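Local structure of phosphoethanolamine N-methyltransferase 1 (Haemonchus contortus, 4KRG) at residues T297-T302 with E356-S361. The protein probably methylates phosphoethanolamine with S-adenosylmethionine as methyl donor, an early step of phosphocholine biosynthesis in this nematode. Sequence-based numbering, arbitrary orientation. Where two conformers were deposited one is given.
Sequences TAYVFT and ESLSSS. With BOG (octyl beta-D-glucopyranoside), chain E.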
ATOM      1  N   THR A 297      13.028 -16.291  -3.065  1.00 17.46           N
ATOM      2  CA  THR A 297      12.180 -15.223  -2.546  1.00 14.93           C
ATOM      3  C   THR A 297      11.674 -15.598  -1.153  1.00 13.45           C
ATOM      4  O   THR A 297      10.989 -16.599  -0.980  1.00 15.40           O
ATOM      5  CB  THR A 297      10.992 -14.909  -3.482  1.00 16.53           C
ATOM      6  OG1 THR A 297      11.486 -14.528  -4.772  1.00 18.40           O
ATOM      7  CG2 THR A 297      10.167 -13.766  -2.918  1.00 17.32           C
ATOM      8  N   ALA A 298      12.040 -14.797  -0.164  1.00 14.22           N
ATOM      9  CA  ALA A 298      11.633 -15.030   1.217  1.00 16.35           C
ATOM     10  C   ALA A 298      10.338 -14.284   1.528  1.00 15.15           C
ATOM     11  O   ALA A 298      10.135 -13.160   1.076  1.00 16.69           O
ATOM     12  CB  ALA A 298      12.732 -14.571   2.165  1.00 16.10           C
ATOM     13  N   TYR A 299       9.465 -14.904   2.308  1.00 15.00           N
ATOM     14  CA  TYR A 299       8.273 -14.229   2.792  1.00 13.32           C
ATOM     15  C   TYR A 299       8.568 -13.766   4.210  1.00 14.08           C
ATOM     16  O   TYR A 299       8.900 -14.574   5.069  1.00 15.57           O
ATOM     17  CB  TYR A 299       7.085 -15.190   2.763  1.00 16.49           C
ATOM     18  CG  TYR A 299       5.758 -14.611   3.225  1.00 18.63           C
ATOM     19  CD1 TYR A 299       4.992 -13.806   2.387  1.00 17.57           C
ATOM     20  CD2 TYR A 299       5.255 -14.910   4.482  1.00 17.13           C
ATOM     21  CE1 TYR A 299       3.773 -13.292   2.805  1.00 14.42           C
ATOM     22  CE2 TYR A 299       4.046 -14.407   4.904  1.00 16.97           C
ATOM     23  CZ  TYR A 299       3.307 -13.600   4.062  1.00 14.53           C
ATOM     24  OH  TYR A 299       2.102 -13.113   4.495  1.00 13.97           O
ATOM     25  N   VAL A 300       8.478 -12.465   4.444  1.00 12.11           N
ATOM     26  CA  VAL A 300       8.771 -11.908   5.762  1.00 17.36           C
ATOM     27  C   VAL A 300       7.533 -11.244   6.359  1.00 16.48           C
ATOM     28  O   VAL A 300       6.839 -10.488   5.686  1.00 18.60           O
ATOM     29  CB  VAL A 300       9.962 -10.919   5.700  1.00 13.87           C
ATOM     30  CG1 VAL A 300      10.092 -10.126   7.005  1.00 12.26           C
ATOM     31  CG2 VAL A 300      11.251 -11.660   5.399  1.00 14.74           C
ATOM     32  N   PHE A 301       7.249 -11.542   7.624  1.00 13.81           N
ATOM     33  CA  PHE A 301       6.045 -11.035   8.274  1.00 12.93           C
ATOM     34  C   PHE A 301       6.432 -10.362   9.592  1.00 15.36           C
ATOM     35  O   PHE A 301       6.980 -11.006  10.478  1.00 16.29           O
ATOM     36  CB  PHE A 301       5.062 -12.195   8.506  1.00 13.23           C
ATOM     37  CG  PHE A 301       3.801 -11.811   9.254  1.00 15.21           C
ATOM     38  CD1 PHE A 301       2.763 -11.163   8.610  1.00 16.48           C
ATOM     39  CD2 PHE A 301       3.644 -12.142  10.592  1.00 16.85           C
ATOM     40  CE1 PHE A 301       1.612 -10.826   9.293  1.00 18.26           C
ATOM     41  CE2 PHE A 301       2.499 -11.814  11.273  1.00 15.57           C
ATOM     42  CZ  PHE A 301       1.483 -11.152  10.629  1.00 17.43           C
ATOM     43  N   THR A 302       6.171  -9.061   9.710  1.00 13.54           N
ATOM     44  CA  THR A 302       6.533  -8.313  10.922  1.00 16.25           C
ATOM     45  C   THR A 302       5.398  -7.392  11.395  1.00 16.49           C
ATOM     46  O   THR A 302       5.288  -6.253  10.941  1.00 16.81           O
ATOM     47  CB  THR A 302       7.834  -7.499  10.724  1.00 14.36           C
ATOM     48  OG1 THR A 302       7.665  -6.581   9.640  1.00 15.53           O
ATOM     49  CG2 THR A 302       9.001  -8.411  10.413  1.00 12.98           C
ATOM     50  N   GLU A 356      -3.963  -5.758   6.595  1.00 13.64           N
ATOM     51  CA  GLU A 356      -4.588  -5.629   7.905  1.00 17.34           C
ATOM     52  C   GLU A 356      -4.180  -6.769   8.838  1.00 16.68           C
ATOM     53  O   GLU A 356      -4.095  -6.585  10.047  1.00 17.72           O
ATOM     54  CB  GLU A 356      -6.108  -5.615   7.749  1.00 18.86           C
ATOM     55  CG  GLU A 356      -6.870  -5.065   8.937  1.00 25.17           C
ATOM     56  CD  GLU A 356      -8.346  -4.878   8.624  1.00 29.55           C
ATOM     57  OE1 GLU A 356      -8.814  -5.445   7.612  1.00 31.74           O
ATOM     58  OE2 GLU A 356      -9.036  -4.166   9.380  1.00 33.04           O
ATOM     59  N   SER A 357      -3.927  -7.944   8.264  1.00 14.57           N
ATOM     60  CA  SER A 357      -3.633  -9.149   9.040  1.00 14.28           C
ATOM     61  C   SER A 357      -2.848 -10.126   8.200  1.00 15.25           C
ATOM     62  O   SER A 357      -2.660  -9.904   7.006  1.00 17.73           O
ATOM     63  CB  SER A 357      -4.931  -9.828   9.445  1.00 17.27           C
ATOM     64  OG  SER A 357      -5.595 -10.334   8.298  1.00 19.32           O
ATOM     65  N   LEU A 358      -2.418 -11.225   8.814  1.00 14.95           N
ATOM     66  CA  LEU A 358      -1.766 -12.297   8.072  1.00 16.20           C
ATOM     67  C   LEU A 358      -2.709 -12.882   7.026  1.00 16.41           C
ATOM     68  O   LEU A 358      -2.313 -13.119   5.883  1.00 18.27           O
ATOM     69  CB  LEU A 358      -1.292 -13.401   9.023  1.00 17.60           C
ATOM     70  CG  LEU A 358      -0.697 -14.670   8.399  1.00 17.75           C
ATOM     71  CD1 LEU A 358       0.508 -14.351   7.530  1.00 17.74           C
ATOM     72  CD2 LEU A 358      -0.308 -15.664   9.480  1.00 18.90           C
ATOM     73  N   SER A 359      -3.953 -13.107   7.437  0.51 15.89           N
ATOM     74  CA  SER A 359      -4.983 -13.669   6.567  0.51 17.84           C
ATOM     75  C   SER A 359      -5.134 -12.864   5.280  0.51 16.38           C
ATOM     76  O   SER A 359      -5.310 -13.423   4.200  0.51 16.83           O
ATOM     77  CB  SER A 359      -6.314 -13.725   7.314  0.51 19.03           C
ATOM     78  OG  SER A 359      -7.341 -14.235   6.490  0.51 20.16           O
ATOM     79  N   SER A 360      -5.052 -11.546   5.406  1.00 14.51           N
ATOM     80  CA  SER A 360      -5.159 -10.642   4.259  1.00 14.81           C
ATOM     81  C   SER A 360      -4.049 -10.903   3.239  1.00 13.50           C
ATOM     82  O   SER A 360      -4.304 -11.015   2.039  1.00 14.44           O
ATOM     83  CB  SER A 360      -5.115  -9.185   4.722  1.00 14.55           C
ATOM     84  OG  SER A 360      -4.963  -8.309   3.617  1.00 14.44           O
ATOM     85  N   SER A 361      -2.818 -11.012   3.731  1.00 14.08           N
ATOM     86  CA  SER A 361      -1.668 -11.251   2.864  1.00 12.80           C
ATOM     87  C   SER A 361      -1.750 -12.631   2.219  1.00 12.97           C
ATOM     88  O   SER A 361      -1.397 -12.814   1.055  1.00 15.43           O
ATOM     89  CB  SER A 361      -0.357 -11.105   3.640  1.00 13.83           C
ATOM     90  OG  SER A 361       0.741 -11.294   2.768  1.00 14.64           O
TER
HETATM   91  C1  BOG E 503       7.402 -17.212  -6.379  1.00 18.49           C
HETATM   92  O1  BOG E 503       6.740 -16.004  -6.289  1.00 18.22           O
HETATM   93  C2  BOG E 503       6.856 -18.047  -7.520  1.00 18.14           C
HETATM   94  O2  BOG E 503       5.506 -18.377  -7.235  1.00 19.41           O
HETATM   95  C3  BOG E 503       7.653 -19.298  -7.678  1.00 21.18           C
HETATM   96  O3  BOG E 503       7.158 -20.054  -8.818  1.00 24.13           O
HETATM   97  C4  BOG E 503       9.108 -19.007  -7.852  1.00 21.53           C
HETATM   98  O4  BOG E 503       9.865 -20.231  -7.926  1.00 22.18           O
HETATM   99  C5  BOG E 503       9.631 -18.165  -6.697  1.00 19.98           C
HETATM  100  O5  BOG E 503       8.846 -16.929  -6.566  1.00 18.40           O
HETATM  101  C6  BOG E 503      11.033 -17.800  -6.910  1.00 19.16           C
HETATM  102  O6  BOG E 503      11.713 -18.009  -5.713  1.00 24.76           O
HETATM  103  C1' BOG E 503       6.634 -15.534  -4.946  1.00 16.56           C
HETATM  104  C2' BOG E 503       5.835 -14.205  -4.975  1.00 17.13           C
HETATM  105  C3' BOG E 503       6.474 -13.177  -5.895  1.00 16.51           C
HETATM  106  C4' BOG E 503       6.941 -11.965  -5.377  1.00 16.44           C
HETATM  107  C5' BOG E 503       8.171 -11.291  -6.048  1.00 30.34           C
HETATM  108  C6' BOG E 503       8.480  -9.894  -5.494  1.00 29.96           C
HETATM  109  C7' BOG E 503       9.492  -9.899  -4.322  1.00 31.31           C
HETATM  110  C8' BOG E 503      10.805  -9.322  -4.729  1.00 30.69           C
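Tyr299 OH meets Ser361 OG at 2.9 Å in a hydrogen bond whose direction is not fixed. The serine oxygen sits at the edge of the tyrosine ring, in its plane. Leu358 CD1 also lies near that plane, 3.6 Å from Tyr299 OH. The same methyl lies over one face of the Phe301 ring, 4.0 Å from the ring plane and nearer its periphery than its centre. Phe301 CE1 is 3.9 Å from Leu358 CB, and the two side chains run roughly perpendicular. Leu358 thus fits against both aromatic residues. Tyr299 and Phe301 both carry CG anti to the backbone N (chi1 -179° and 176°), which extends their rings from strand 297-302 to the start of helix 358-367. Ser357 is the N-cap of that helix, its OG accepting from Ser360 N at 3.2 Å. On the adjacent parallel strand 372-378, the ring of Phe372 meets that of Tyr299 and Ala377 touches Phe301. Cys384 touches both Phe301 and Leu358. The contact joins a strand to a helix start in the half of the chain away from the bound S-adenosylhomocysteine. One hydroxyl pair gives this buried, otherwise apolar interface a directional link, and each hydroxyl gains a polar partner there.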